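Local coordinates for protein glycosaminoglycan xylosylkinase (Hydra vulgaris, PDB 5XOM) that probably transfers phosphate from a nucleotide to a xylose of the glycosaminoglycan linkage, as a sugar kinase of the Fam20 family, at residues F271-A276 with A298-N303; K113-N118 with Y129-A134; S338-L343 with H360-D365. All blocks are in the same frame, centred on the assembly; numbering follows the deposited sequence.

Contact 1 of 3, residues F271-A276 with A298-N303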
ATOM      1  N   PHE A 271     -14.163  -5.861 -23.795  1.00 29.94           N
ATOM      2  CA  PHE A 271     -13.711  -5.943 -25.179  1.00 24.02           C
ATOM      3  C   PHE A 271     -12.273  -6.435 -25.263  1.00 23.43           C
ATOM      4  O   PHE A 271     -11.941  -7.231 -26.151  1.00 26.28           O
ATOM      5  CB  PHE A 271     -13.861  -4.590 -25.868  1.00 29.01           C
ATOM      6  CG  PHE A 271     -13.200  -4.520 -27.219  1.00 30.75           C
ATOM      7  CD1 PHE A 271     -13.710  -5.218 -28.305  1.00 33.68           C
ATOM      8  CD2 PHE A 271     -12.038  -3.792 -27.389  1.00 32.81           C
ATOM      9  CE1 PHE A 271     -13.078  -5.151 -29.553  1.00 30.20           C
ATOM     10  CE2 PHE A 271     -11.408  -3.732 -28.625  1.00 33.88           C
ATOM     11  CZ  PHE A 271     -11.924  -4.406 -29.702  1.00 32.50           C
ATOM     12  N   LEU A 272     -11.396  -5.972 -24.360  1.00 23.09           N
ATOM     13  CA  LEU A 272     -10.002  -6.413 -24.413  1.00 28.17           C
ATOM     14  C   LEU A 272      -9.866  -7.903 -24.122  1.00 25.61           C
ATOM     15  O   LEU A 272      -9.026  -8.578 -24.724  1.00 21.98           O
ATOM     16  CB  LEU A 272      -9.127  -5.612 -23.448  1.00 26.37           C
ATOM     17  CG  LEU A 272      -9.120  -4.097 -23.621  1.00 32.33           C
ATOM     18  CD1 LEU A 272      -8.678  -3.425 -22.323  1.00 29.18           C
ATOM     19  CD2 LEU A 272      -8.236  -3.713 -24.813  1.00 25.46           C
ATOM     20  N   ILE A 273     -10.667  -8.435 -23.192  1.00 30.43           N
ATOM     21  CA  ILE A 273     -10.549  -9.851 -22.849  1.00 23.53           C
ATOM     22  C   ILE A 273     -11.454 -10.740 -23.692  1.00 26.17           C
ATOM     23  O   ILE A 273     -11.328 -11.973 -23.622  1.00 29.23           O
ATOM     24  CB  ILE A 273     -10.817 -10.085 -21.347  1.00 25.11           C
ATOM     25  CG1 ILE A 273     -12.276  -9.790 -20.987  1.00 20.81           C
ATOM     26  CG2 ILE A 273      -9.855  -9.242 -20.506  1.00 20.22           C
ATOM     27  CD1 ILE A 273     -12.603 -10.051 -19.520  1.00 21.35           C
ATOM     28  N   GLY A 274     -12.333 -10.162 -24.506  1.00 25.40           N
ATOM     29  CA  GLY A 274     -13.215 -10.954 -25.342  1.00 22.02           C
ATOM     30  C   GLY A 274     -14.425 -11.513 -24.623  1.00 32.77           C
ATOM     31  O   GLY A 274     -14.937 -12.563 -25.021  1.00 32.73           O
ATOM     32  N   ASN A 275     -14.901 -10.835 -23.575  1.00 28.14           N
ATOM     33  CA  ASN A 275     -16.067 -11.272 -22.810  1.00 25.42           C
ATOM     34  C   ASN A 275     -17.307 -10.633 -23.421  1.00 31.32           C
ATOM     35  O   ASN A 275     -17.607  -9.461 -23.175  1.00 28.78           O
ATOM     36  CB  ASN A 275     -15.922 -10.900 -21.336  1.00 23.64           C
ATOM     37  CG  ASN A 275     -17.181 -11.203 -20.524  1.00 33.29           C
ATOM     38  OD1 ASN A 275     -17.447 -10.567 -19.503  1.00 39.62           O
ATOM     39  ND2 ASN A 275     -17.943 -12.192 -20.955  1.00 31.48           N
ATOM     40  N   ALA A 276     -18.046 -11.413 -24.208  1.00 25.62           N
ATOM     41  CA  ALA A 276     -19.275 -10.954 -24.831  1.00 26.53           C
ATOM     42  C   ALA A 276     -20.509 -11.388 -24.058  1.00 28.15           C
ATOM     43  O   ALA A 276     -21.613 -11.348 -24.604  1.00 35.93           O
ATOM     44  CB  ALA A 276     -19.355 -11.452 -26.269  1.00 28.90           C
ATOM     45  N   ALA A 298     -14.914 -15.098 -16.655  1.00 22.33           N
ATOM     46  CA  ALA A 298     -14.305 -16.324 -17.162  1.00 26.45           C
ATOM     47  C   ALA A 298     -14.687 -16.662 -18.597  1.00 23.18           C
ATOM     48  O   ALA A 298     -14.009 -17.492 -19.218  1.00 24.00           O
ATOM     49  CB  ALA A 298     -14.673 -17.511 -16.273  1.00 25.02           C
ATOM     50  N   LYS A 299     -15.728 -16.049 -19.153  1.00 25.31           N
ATOM     51  CA  LYS A 299     -16.099 -16.364 -20.530  1.00 30.03           C
ATOM     52  C   LYS A 299     -15.386 -15.398 -21.470  1.00 27.91           C
ATOM     53  O   LYS A 299     -15.969 -14.605 -22.208  1.00 29.34           O
ATOM     54  CB  LYS A 299     -17.612 -16.322 -20.706  1.00 28.46           C
ATOM     55  CG  LYS A 299     -18.077 -17.162 -21.888  1.00 42.69           C
ATOM     56  CD  LYS A 299     -18.429 -18.580 -21.467  1.00 45.42           C
ATOM     57  CE  LYS A 299     -19.723 -18.600 -20.690  1.00 46.06           C
ATOM     58  NZ  LYS A 299     -20.835 -18.132 -21.562  1.00 57.40           N
ATOM     59  N   SER A 300     -14.066 -15.522 -21.440  1.00 23.59           N
ATOM     60  CA  SER A 300     -13.189 -14.624 -22.164  1.00 24.58           C
ATOM     61  C   SER A 300     -11.971 -15.419 -22.610  1.00 21.21           C
ATOM     62  O   SER A 300     -11.810 -16.597 -22.264  1.00 19.74           O
ATOM     63  CB  SER A 300     -12.832 -13.405 -21.296  1.00 24.63           C
ATOM     64  OG  SER A 300     -12.230 -13.801 -20.080  1.00 36.06           O
ATOM     65  N   PHE A 301     -11.118 -14.763 -23.398  1.00 23.77           N
ATOM     66  CA  PHE A 301      -9.940 -15.399 -23.993  1.00 20.07           C
ATOM     67  C   PHE A 301     -10.301 -16.747 -24.620  1.00 24.58           C
ATOM     68  O   PHE A 301      -9.617 -17.756 -24.424  1.00 23.48           O
ATOM     69  CB  PHE A 301      -8.811 -15.540 -22.968  1.00 19.23           C
ATOM     70  CG  PHE A 301      -8.303 -14.213 -22.445  1.00 27.65           C
ATOM     71  CD1 PHE A 301      -7.475 -13.411 -23.229  1.00 19.50           C
ATOM     72  CD2 PHE A 301      -8.637 -13.775 -21.170  1.00 19.01           C
ATOM     73  CE1 PHE A 301      -7.004 -12.189 -22.753  1.00 25.56           C
ATOM     74  CE2 PHE A 301      -8.170 -12.552 -20.684  1.00 19.05           C
ATOM     75  CZ  PHE A 301      -7.355 -11.756 -21.480  1.00 24.51           C
ATOM     76  N   GLY A 302     -11.395 -16.759 -25.381  1.00 23.69           N
ATOM     77  CA  GLY A 302     -11.806 -17.942 -26.111  1.00 27.15           C
ATOM     78  C   GLY A 302     -11.224 -18.007 -27.512  1.00 27.32           C
ATOM     79  O   GLY A 302     -10.997 -19.104 -28.024  1.00 30.88           O
ATOM     80  N   ASN A 303     -10.950 -16.850 -28.136  1.00 24.83           N
ATOM     81  CA  ASN A 303     -10.400 -16.847 -29.489  1.00 21.43           C
ATOM     82  C   ASN A 303      -9.487 -15.638 -29.659  1.00 21.61           C
ATOM     83  O   ASN A 303      -9.948 -14.494 -29.651  1.00 24.84           O
ATOM     84  CB  ASN A 303     -11.504 -16.853 -30.553  1.00 28.14           C
ATOM     85  CG  ASN A 303     -10.953 -16.876 -31.989  1.00 26.85           C
ATOM     86  OD1 ASN A 303      -9.795 -16.529 -32.260  1.00 30.90           O
ATOM     87  ND2 ASN A 303     -11.762 -17.406 -32.893  1.00 24.80           N
TER
HETATM   88  O   HOH W   1     -13.940 -15.141 -25.341  1.00 23.74           O
HETATM   89  O   HOH W   2     -17.928 -14.366 -24.055  1.00 29.83           O

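Contact 2 of 3, residues K113-N118 with Y129-A134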
ATOM      1  N   LYS A 113     -10.157 -26.117 -14.608  1.00 21.45           N
ATOM      2  CA  LYS A 113      -9.729 -26.136 -16.002  1.00 18.75           C
ATOM      3  C   LYS A 113     -10.660 -26.989 -16.857  1.00 23.34           C
ATOM      4  O   LYS A 113     -11.033 -28.105 -16.474  1.00 21.47           O
ATOM      5  CB  LYS A 113      -8.300 -26.667 -16.083  1.00 24.46           C
ATOM      6  CG  LYS A 113      -7.812 -26.950 -17.486  1.00 28.45           C
ATOM      7  CD  LYS A 113      -6.428 -27.572 -17.466  1.00 27.52           C
ATOM      8  CE  LYS A 113      -6.210 -28.423 -18.700  1.00 36.47           C
ATOM      9  NZ  LYS A 113      -5.211 -27.871 -19.626  1.00 47.97           N
ATOM     10  N   ARG A 114     -11.041 -26.455 -18.025  1.00 24.77           N
ATOM     11  CA  ARG A 114     -11.916 -27.155 -18.959  1.00 22.77           C
ATOM     12  C   ARG A 114     -11.348 -27.266 -20.365  1.00 26.61           C
ATOM     13  O   ARG A 114     -11.887 -28.035 -21.166  1.00 34.01           O
ATOM     14  CB  ARG A 114     -13.282 -26.456 -19.044  1.00 21.22           C
ATOM     15  CG  ARG A 114     -13.876 -26.105 -17.697  1.00 30.38           C
ATOM     16  CD  ARG A 114     -14.264 -27.337 -16.924  1.00 30.57           C
ATOM     17  NE  ARG A 114     -14.986 -28.282 -17.761  1.00 31.01           N
ATOM     18  CZ  ARG A 114     -16.312 -28.353 -17.821  1.00 30.39           C
ATOM     19  NH1 ARG A 114     -17.058 -27.530 -17.099  1.00 29.97           N
ATOM     20  NH2 ARG A 114     -16.895 -29.241 -18.604  1.00 39.90           N
ATOM     21  N   TYR A 115     -10.304 -26.513 -20.699  1.00 25.90           N
ATOM     22  CA  TYR A 115      -9.752 -26.473 -22.045  1.00 22.18           C
ATOM     23  C   TYR A 115      -8.238 -26.421 -21.959  1.00 27.58           C
ATOM     24  O   TYR A 115      -7.668 -26.027 -20.936  1.00 22.07           O
ATOM     25  CB  TYR A 115     -10.216 -25.240 -22.836  1.00 20.36           C
ATOM     26  CG  TYR A 115     -11.698 -25.096 -23.096  1.00 21.00           C
ATOM     27  CD1 TYR A 115     -12.354 -25.922 -24.000  1.00 28.88           C
ATOM     28  CD2 TYR A 115     -12.434 -24.121 -22.453  1.00 19.40           C
ATOM     29  CE1 TYR A 115     -13.708 -25.774 -24.249  1.00 28.89           C
ATOM     30  CE2 TYR A 115     -13.786 -23.966 -22.693  1.00 24.86           C
ATOM     31  CZ  TYR A 115     -14.417 -24.796 -23.591  1.00 31.09           C
ATOM     32  OH  TYR A 115     -15.766 -24.645 -23.830  1.00 32.73           O
ATOM     33  N   SER A 116      -7.589 -26.796 -23.058  1.00 18.99           N
ATOM     34  CA  SER A 116      -6.179 -26.489 -23.222  1.00 26.47           C
ATOM     35  C   SER A 116      -5.980 -24.982 -23.374  1.00 22.43           C
ATOM     36  O   SER A 116      -6.891 -24.245 -23.774  1.00 22.12           O
ATOM     37  CB  SER A 116      -5.607 -27.187 -24.454  1.00 31.19           C
ATOM     38  OG  SER A 116      -5.808 -28.582 -24.387  1.00 53.18           O
ATOM     39  N   ARG A 117      -4.747 -24.532 -23.107  1.00 21.01           N
ATOM     40  CA  ARG A 117      -4.444 -23.109 -23.238  1.00 22.68           C
ATOM     41  C   ARG A 117      -4.605 -22.623 -24.664  1.00 30.54           C
ATOM     42  O   ARG A 117      -4.933 -21.453 -24.883  1.00 27.03           O
ATOM     43  CB  ARG A 117      -3.011 -22.813 -22.803  1.00 25.13           C
ATOM     44  CG  ARG A 117      -2.779 -22.972 -21.324  1.00 18.13           C
ATOM     45  CD  ARG A 117      -3.403 -21.813 -20.509  1.00 20.93           C
ATOM     46  NE  ARG A 117      -2.826 -21.814 -19.180  1.00 21.77           N
ATOM     47  CZ  ARG A 117      -3.230 -22.632 -18.223  1.00 23.15           C
ATOM     48  NH1 ARG A 117      -4.229 -23.485 -18.418  1.00 22.57           N
ATOM     49  NH2 ARG A 117      -2.636 -22.593 -17.039  1.00 21.50           N
ATOM     50  N   ASN A 118      -4.406 -23.498 -25.644  1.00 24.24           N
ATOM     51  CA  ASN A 118      -4.438 -23.082 -27.036  1.00 22.29           C
ATOM     52  C   ASN A 118      -5.746 -23.425 -27.734  1.00 20.88           C
ATOM     53  O   ASN A 118      -5.817 -23.339 -28.964  1.00 24.80           O
ATOM     54  CB  ASN A 118      -3.250 -23.677 -27.788  1.00 30.37           C
ATOM     55  CG  ASN A 118      -3.298 -25.183 -27.849  1.00 37.72           C
ATOM     56  OD1 ASN A 118      -4.061 -25.823 -27.126  1.00 46.43           O
ATOM     57  ND2 ASN A 118      -2.492 -25.760 -28.725  1.00 40.74           N
ATOM     58  N   TYR A 129     -17.511 -23.285 -22.019  1.00 28.93           N
ATOM     59  CA  TYR A 129     -17.379 -23.286 -20.571  1.00 25.45           C
ATOM     60  C   TYR A 129     -16.586 -22.080 -20.095  1.00 28.86           C
ATOM     61  O   TYR A 129     -15.833 -21.460 -20.851  1.00 26.82           O
ATOM     62  CB  TYR A 129     -16.653 -24.536 -20.078  1.00 21.15           C
ATOM     63  CG  TYR A 129     -17.184 -25.835 -20.626  1.00 30.06           C
ATOM     64  CD1 TYR A 129     -18.524 -26.144 -20.546  1.00 30.07           C
ATOM     65  CD2 TYR A 129     -16.346 -26.743 -21.231  1.00 27.04           C
ATOM     66  CE1 TYR A 129     -19.010 -27.331 -21.047  1.00 29.49           C
ATOM     67  CE2 TYR A 129     -16.831 -27.931 -21.739  1.00 31.53           C
ATOM     68  CZ  TYR A 129     -18.162 -28.219 -21.644  1.00 31.93           C
ATOM     69  OH  TYR A 129     -18.650 -29.403 -22.146  1.00 39.04           O
ATOM     70  N   ASP A 130     -16.742 -21.773 -18.808  1.00 28.28           N
ATOM     71  CA  ASP A 130     -15.863 -20.811 -18.151  1.00 23.10           C
ATOM     72  C   ASP A 130     -14.408 -21.256 -18.271  1.00 25.27           C
ATOM     73  O   ASP A 130     -14.087 -22.423 -18.025  1.00 29.68           O
ATOM     74  CB  ASP A 130     -16.250 -20.707 -16.672  1.00 27.68           C
ATOM     75  CG  ASP A 130     -17.410 -19.764 -16.430  1.00 31.62           C
ATOM     76  OD1 ASP A 130     -18.026 -19.331 -17.423  1.00 32.49           O
ATOM     77  OD2 ASP A 130     -17.739 -19.498 -15.249  1.00 37.79           O
ATOM     78  N   ARG A 131     -13.526 -20.322 -18.641  1.00 25.55           N
ATOM     79  CA  ARG A 131     -12.083 -20.575 -18.693  1.00 24.13           C
ATOM     80  C   ARG A 131     -11.449 -20.112 -17.387  1.00 24.60           C
ATOM     81  O   ARG A 131     -11.464 -18.916 -17.067  1.00 23.13           O
ATOM     82  CB  ARG A 131     -11.410 -19.867 -19.870  1.00 18.70           C
ATOM     83  CG  ARG A 131     -11.519 -20.591 -21.214  1.00 28.18           C
ATOM     84  CD  ARG A 131     -12.931 -20.587 -21.750  1.00 40.13           C
ATOM     85  NE  ARG A 131     -13.223 -19.322 -22.392  1.00 46.78           N
ATOM     86  CZ  ARG A 131     -14.379 -19.023 -22.956  1.00 68.94           C
ATOM     87  NH1 ARG A 131     -15.387 -19.892 -22.989  1.00 79.85           N
ATOM     88  NH2 ARG A 131     -14.544 -17.831 -23.511  1.00 82.40           N
ATOM     89  N   HIS A 132     -10.877 -21.056 -16.644  1.00 25.12           N
ATOM     90  CA  HIS A 132     -10.265 -20.730 -15.360  1.00 19.79           C
ATOM     91  C   HIS A 132      -9.104 -19.758 -15.528  1.00 21.64           C
ATOM     92  O   HIS A 132      -8.901 -18.874 -14.691  1.00 18.54           O
ATOM     93  CB  HIS A 132      -9.790 -22.006 -14.673  1.00 17.68           C
ATOM     94  CG  HIS A 132      -8.541 -22.575 -15.272  1.00 25.30           C
ATOM     95  ND1 HIS A 132      -8.459 -22.963 -16.593  1.00 21.81           N
ATOM     96  CD2 HIS A 132      -7.314 -22.795 -14.741  1.00 17.27           C
ATOM     97  CE1 HIS A 132      -7.244 -23.416 -16.846  1.00 21.50           C
ATOM     98  NE2 HIS A 132      -6.529 -23.327 -15.739  1.00 20.38           N
ATOM     99  N   ASN A 133      -8.306 -19.930 -16.582  1.00 19.39           N
ATOM    100  CA  ASN A 133      -7.151 -19.065 -16.773  1.00 22.14           C
ATOM    101  C   ASN A 133      -7.568 -17.665 -17.172  1.00 20.67           C
ATOM    102  O   ASN A 133      -6.809 -16.716 -16.950  1.00 18.70           O
ATOM    103  CB  ASN A 133      -6.203 -19.654 -17.826  1.00 21.59           C
ATOM    104  CG  ASN A 133      -6.846 -19.742 -19.201  1.00 28.36           C
ATOM    105  OD1 ASN A 133      -7.969 -20.234 -19.344  1.00 22.50           O
ATOM    106  ND2 ASN A 133      -6.144 -19.244 -20.220  1.00 17.81           N
ATOM    107  N   ALA A 134      -8.767 -17.520 -17.740  1.00 23.10           N
ATOM    108  CA  ALA A 134      -9.275 -16.197 -18.081  1.00 22.17           C
ATOM    109  C   ALA A 134      -9.568 -15.378 -16.832  1.00 22.03           C
ATOM    110  O   ALA A 134      -9.334 -14.163 -16.819  1.00 20.96           O
ATOM    111  CB  ALA A 134     -10.529 -16.323 -18.946  1.00 18.52           C
TER
HETATM  112  O   HOH W   3     -10.145 -23.878 -18.816  1.00 21.49           O

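Contact 3 of 3, residues S338-L343 with H360-D365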
ATOM      1  N   SER A 338       4.533  -2.823 -24.127  1.00 38.45           N
ATOM      2  CA  SER A 338       3.131  -2.946 -24.486  1.00 33.65           C
ATOM      3  C   SER A 338       2.314  -3.465 -23.306  1.00 29.21           C
ATOM      4  O   SER A 338       2.845  -3.966 -22.308  1.00 27.25           O
ATOM      5  CB  SER A 338       2.962  -3.873 -25.687  1.00 38.73           C
ATOM      6  OG  SER A 338       3.120  -5.226 -25.296  1.00 45.93           O
ATOM      7  N   LEU A 339       0.997  -3.313 -23.430  1.00 25.95           N
ATOM      8  CA  LEU A 339       0.085  -3.790 -22.399  1.00 29.32           C
ATOM      9  C   LEU A 339       0.291  -5.274 -22.118  1.00 28.15           C
ATOM     10  O   LEU A 339       0.246  -5.712 -20.963  1.00 31.23           O
ATOM     11  CB  LEU A 339      -1.354  -3.520 -22.837  1.00 29.17           C
ATOM     12  CG  LEU A 339      -2.463  -3.783 -21.825  1.00 31.93           C
ATOM     13  CD1 LEU A 339      -2.308  -2.840 -20.651  1.00 35.38           C
ATOM     14  CD2 LEU A 339      -3.809  -3.595 -22.497  1.00 33.35           C
ATOM     15  N   SER A 340       0.521  -6.068 -23.165  1.00 30.34           N
ATOM     16  CA  SER A 340       0.651  -7.506 -22.966  1.00 27.21           C
ATOM     17  C   SER A 340       1.982  -7.869 -22.328  1.00 28.69           C
ATOM     18  O   SER A 340       2.054  -8.836 -21.560  1.00 33.80           O
ATOM     19  CB  SER A 340       0.481  -8.237 -24.298  1.00 27.81           C
ATOM     20  OG  SER A 340       1.617  -8.092 -25.129  1.00 29.93           O
ATOM     21  N   VAL A 341       3.044  -7.120 -22.626  1.00 26.90           N
ATOM     22  CA  VAL A 341       4.317  -7.376 -21.964  1.00 27.95           C
ATOM     23  C   VAL A 341       4.204  -7.098 -20.471  1.00 29.28           C
ATOM     24  O   VAL A 341       4.640  -7.905 -19.640  1.00 27.50           O
ATOM     25  CB  VAL A 341       5.434  -6.546 -22.618  1.00 29.62           C
ATOM     26  CG1 VAL A 341       6.661  -6.499 -21.715  1.00 26.52           C
ATOM     27  CG2 VAL A 341       5.782  -7.123 -23.985  1.00 26.61           C
ATOM     28  N   LEU A 342       3.580  -5.975 -20.101  1.00 28.97           N
ATOM     29  CA  LEU A 342       3.401  -5.666 -18.684  1.00 24.97           C
ATOM     30  C   LEU A 342       2.449  -6.654 -18.018  1.00 25.30           C
ATOM     31  O   LEU A 342       2.647  -7.026 -16.856  1.00 28.27           O
ATOM     32  CB  LEU A 342       2.888  -4.236 -18.517  1.00 26.62           C
ATOM     33  CG  LEU A 342       3.832  -3.122 -18.976  1.00 33.12           C
ATOM     34  CD1 LEU A 342       3.220  -1.756 -18.712  1.00 34.47           C
ATOM     35  CD2 LEU A 342       5.170  -3.249 -18.263  1.00 29.88           C
ATOM     36  N   LEU A 343       1.402  -7.086 -18.730  1.00 26.55           N
ATOM     37  CA  LEU A 343       0.464  -8.019 -18.116  1.00 25.20           C
ATOM     38  C   LEU A 343       1.119  -9.368 -17.859  1.00 22.83           C
ATOM     39  O   LEU A 343       0.918  -9.970 -16.800  1.00 23.70           O
ATOM     40  CB  LEU A 343      -0.792  -8.191 -18.977  1.00 25.10           C
ATOM     41  CG  LEU A 343      -1.715  -9.283 -18.424  1.00 24.45           C
ATOM     42  CD1 LEU A 343      -2.438  -8.783 -17.186  1.00 18.62           C
ATOM     43  CD2 LEU A 343      -2.723  -9.716 -19.466  1.00 24.63           C
ATOM     44  N   HIS A 360      -3.097 -14.735 -27.358  1.00 27.21           N
ATOM     45  CA  HIS A 360      -4.033 -13.919 -26.581  1.00 25.97           C
ATOM     46  C   HIS A 360      -3.373 -12.668 -26.023  1.00 23.58           C
ATOM     47  O   HIS A 360      -4.023 -11.619 -25.916  1.00 22.85           O
ATOM     48  CB  HIS A 360      -4.650 -14.707 -25.416  1.00 19.70           C
ATOM     49  CG  HIS A 360      -5.678 -15.724 -25.844  1.00 24.89           C
ATOM     50  ND1 HIS A 360      -6.909 -15.351 -26.363  1.00 24.57           N
ATOM     51  CD2 HIS A 360      -5.684 -17.078 -25.776  1.00 26.44           C
ATOM     52  CE1 HIS A 360      -7.611 -16.435 -26.618  1.00 27.04           C
ATOM     53  NE2 HIS A 360      -6.891 -17.490 -26.271  1.00 25.00           N
ATOM     54  N   LEU A 361      -2.088 -12.751 -25.654  1.00 25.43           N
ATOM     55  CA  LEU A 361      -1.376 -11.558 -25.201  1.00 27.26           C
ATOM     56  C   LEU A 361      -1.335 -10.510 -26.303  1.00 29.26           C
ATOM     57  O   LEU A 361      -1.633  -9.334 -26.067  1.00 25.43           O
ATOM     58  CB  LEU A 361       0.035 -11.940 -24.742  1.00 22.63           C
ATOM     59  CG  LEU A 361       0.030 -12.711 -23.423  1.00 22.91           C
ATOM     60  CD1 LEU A 361       1.363 -13.385 -23.133  1.00 21.81           C
ATOM     61  CD2 LEU A 361      -0.349 -11.757 -22.284  1.00 25.38           C
ATOM     62  N   LEU A 362      -1.022 -10.931 -27.534  1.00 25.65           N
ATOM     63  CA  LEU A 362      -0.988  -9.987 -28.637  1.00 25.95           C
ATOM     64  C   LEU A 362      -2.381  -9.531 -29.052  1.00 27.53           C
ATOM     65  O   LEU A 362      -2.527  -8.438 -29.600  1.00 26.86           O
ATOM     66  CB  LEU A 362      -0.229 -10.594 -29.824  1.00 32.97           C
ATOM     67  CG  LEU A 362       1.225 -10.851 -29.416  1.00 47.18           C
ATOM     68  CD1 LEU A 362       1.952 -11.693 -30.455  1.00 45.80           C
ATOM     69  CD2 LEU A 362       1.952  -9.521 -29.144  1.00 48.83           C
ATOM     70  N   ALA A 363      -3.413 -10.334 -28.798  1.00 23.11           N
ATOM     71  CA  ALA A 363      -4.770  -9.859 -29.057  1.00 28.64           C
ATOM     72  C   ALA A 363      -5.109  -8.660 -28.178  1.00 26.94           C
ATOM     73  O   ALA A 363      -5.821  -7.744 -28.607  1.00 28.12           O
ATOM     74  CB  ALA A 363      -5.769 -11.000 -28.838  1.00 22.10           C
ATOM     75  N   LEU A 364      -4.609  -8.661 -26.937  1.00 23.50           N
ATOM     76  CA  LEU A 364      -4.771  -7.518 -26.034  1.00 27.81           C
ATOM     77  C   LEU A 364      -4.227  -6.235 -26.651  1.00 28.00           C
ATOM     78  O   LEU A 364      -4.904  -5.201 -26.666  1.00 35.56           O
ATOM     79  CB  LEU A 364      -4.047  -7.806 -24.723  1.00 22.47           C
ATOM     80  CG  LEU A 364      -4.772  -8.730 -23.763  1.00 33.49           C
ATOM     81  CD1 LEU A 364      -3.881  -8.996 -22.578  1.00 29.94           C
ATOM     82  CD2 LEU A 364      -6.111  -8.128 -23.340  1.00 31.48           C
ATOM     83  N   ASP A 365      -2.985  -6.279 -27.144  1.00 30.02           N
ATOM     84  CA  ASP A 365      -2.379  -5.085 -27.723  1.00 31.71           C
ATOM     85  C   ASP A 365      -3.122  -4.650 -28.972  1.00 31.41           C
ATOM     86  O   ASP A 365      -3.307  -3.448 -29.205  1.00 31.78           O
ATOM     87  CB  ASP A 365      -0.906  -5.342 -28.041  1.00 26.68           C
ATOM     88  CG  ASP A 365      -0.108  -5.712 -26.813  1.00 38.68           C
ATOM     89  OD1 ASP A 365       0.881  -6.464 -26.951  1.00 43.11           O
ATOM     90  OD2 ASP A 365      -0.459  -5.255 -25.707  1.00 43.17           O
TER

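Contact 1 of 3, residues F271-A276 with A298-N303
Ile-273 closes helix 259-273 against Ser-300 and Phe-301, and its side chain meets both. CB sits beside Phe-301 CE2 at 3.7 Å. CG2 takes the same ring, 3.7 Å from Phe-301 CZ, the side chains crossing at about a right angle. The other branch turns to the serine: CG1 lies 3.7 Å from Ser-300 CB, and CD1 ends 3.8 Å from Ser-300 OG, itself hydrogen-bonded to Asn-297 O. With chi1 at 67°, CG1 stands between the backbone N and the carbonyl carbon, which leaves CG2 for the ring. Phe-301 N donates to Ile-273 O at 2.8 Å, nearly straight, and that oxygen also stands above the middle of one ring face. An alanine in place of Phe-301 would probably open a gap beside CB and CG2 of Ile-273 and take away the ring face beneath its carbonyl oxygen. Gly-274 ends the helix in a Schellman motif, and a water links its O (2.8 Å) to Gly-302 N. The chain runs on to Asp-277, salt-bridged to Lys-299 NZ, which also bonds Tyr-126 O, in what resembles the catalytic-loop region of protein kinases. Helix 132-144 lies along the contact, bringing Leu-141 to Ile-273 and Ala-137 to Phe-301.

Contact 2 of 3, residues K113-N118 with Y129-A134
Tyr-115 OH accepts the backbone N-H of Tyr-129 at 2.9 Å, a nearly straight bond (165°). It fastens the loop after strand 106-112 to the lead-in of helix 132-144, a strand-to-helix connection that probably corresponds to the one before helix C in protein kinases. Setting CG anti to the carbonyl carbon (chi1 -62°) turns the Tyr-115 ring toward that lead-in. The two tyrosine rings stand offset, with centroids 5.5 Å apart and little overlap. Tyr-129 spends a face on Arg-114 instead: the guanidinium lies flat on it with planes 17° apart and CZ 3.8 Å from the ring centroid, a cation-pi stack. Arg-131, the N-cap residue, brings CD to 3.6 Å from Tyr-115 CE2 and sends NH1 back to Tyr-129 O at 2.7 Å. Lys-113 CB rests over one face of the His-132 ring, 3.7 Å from its centroid, a CH-pi contact. Arg-117 NH1 comes to the edge of that ring, and Glu-207 OE1 serves both residues, in a salt bridge to Arg-117 NH2 and a hydrogen bond with His-132 NE2, while Arg-117 NE bonds Pro-354 O. A water sits 2.8 Å from Arg-114 N, whose N-H it accepts, and 2.9 Å from His-132 ND1.

Contact 3 of 3, residues S338-L343 with H360-D365
A helix pair, with Asp-365 of one helix receiving the first turn of the other through Ser-338 and Ser-340, makes this contact. The axes of the short segments 339-343 and 360-365 approach to 8.5 Å and run at 133° to each other, nearer antiparallel than parallel. Ser-338 is the N-cap of helix 339-347, and the carboxylate of Asp-365 lies beside that helix start. Its OD2 takes the backbone N-H of Ser-340 at 2.8 Å on its syn lone pair. Its OD1 accepts two hydroxyls, Ser-340 OG at 2.6 Å on the syn side and Ser-338 OG at 3.0 Å from above the plane. They arrive from opposite faces; with Ser-340 N on OD2, three donors hold the carboxylate's rotation. Three N-H and O-H groups at a helix N-terminus would be expected to favour the ionised form.

Helix 358-382 is a long helix of the Fam20 kinase region, and the short helix 339-347 leans on its N-terminal half. Where they come closest, Ser-340 CB lies 3.8 Å from Leu-361 CB, and a small residue lets the backbones approach, the two CA atoms being 5.1 Å apart. Holding OG between the backbone N and the carbonyl carbon (chi1 74°) directs the Ser-340 hydroxyl at the aspartate, while its CB faces Leu-361 O.

One turn further on, the contact becomes apolar. Leu-343 and Leu-364 cross at about a right angle, and Leu-343 CD2 meets Leu-364 CD1 at 3.4 Å, tighter than usual for two methyls. The same CD2 stands 4.2 Å from Leu-361 CD2. Leu-339 and Leu-343 also pack on helix 132-144, where both touch Leu-144.

In the fold
The contacts follow along the chain in the order 2, 1, 3. Helix 132-144 runs past all of them: contact 2 builds its start, and its later residues pack on contacts 1 and 3. Contacts 1 and 2 have centres 11 Å apart and touch directly, since Arg-131 probably bonds through N to Ala-298 O and through NE to Ser-300 O. Contact 3 lies about 14 Å from contact 1, centre to centre, meeting it where His-360 packs on the 298-303 loop and Leu-364 on Leu-272; contacts 2 and 3 do not touch. Helix 132-144, inserted between strands 106-112 and 153-159 of the antiparallel sheet, is thereby joined to the later, mostly helical part of this kinase-like fold.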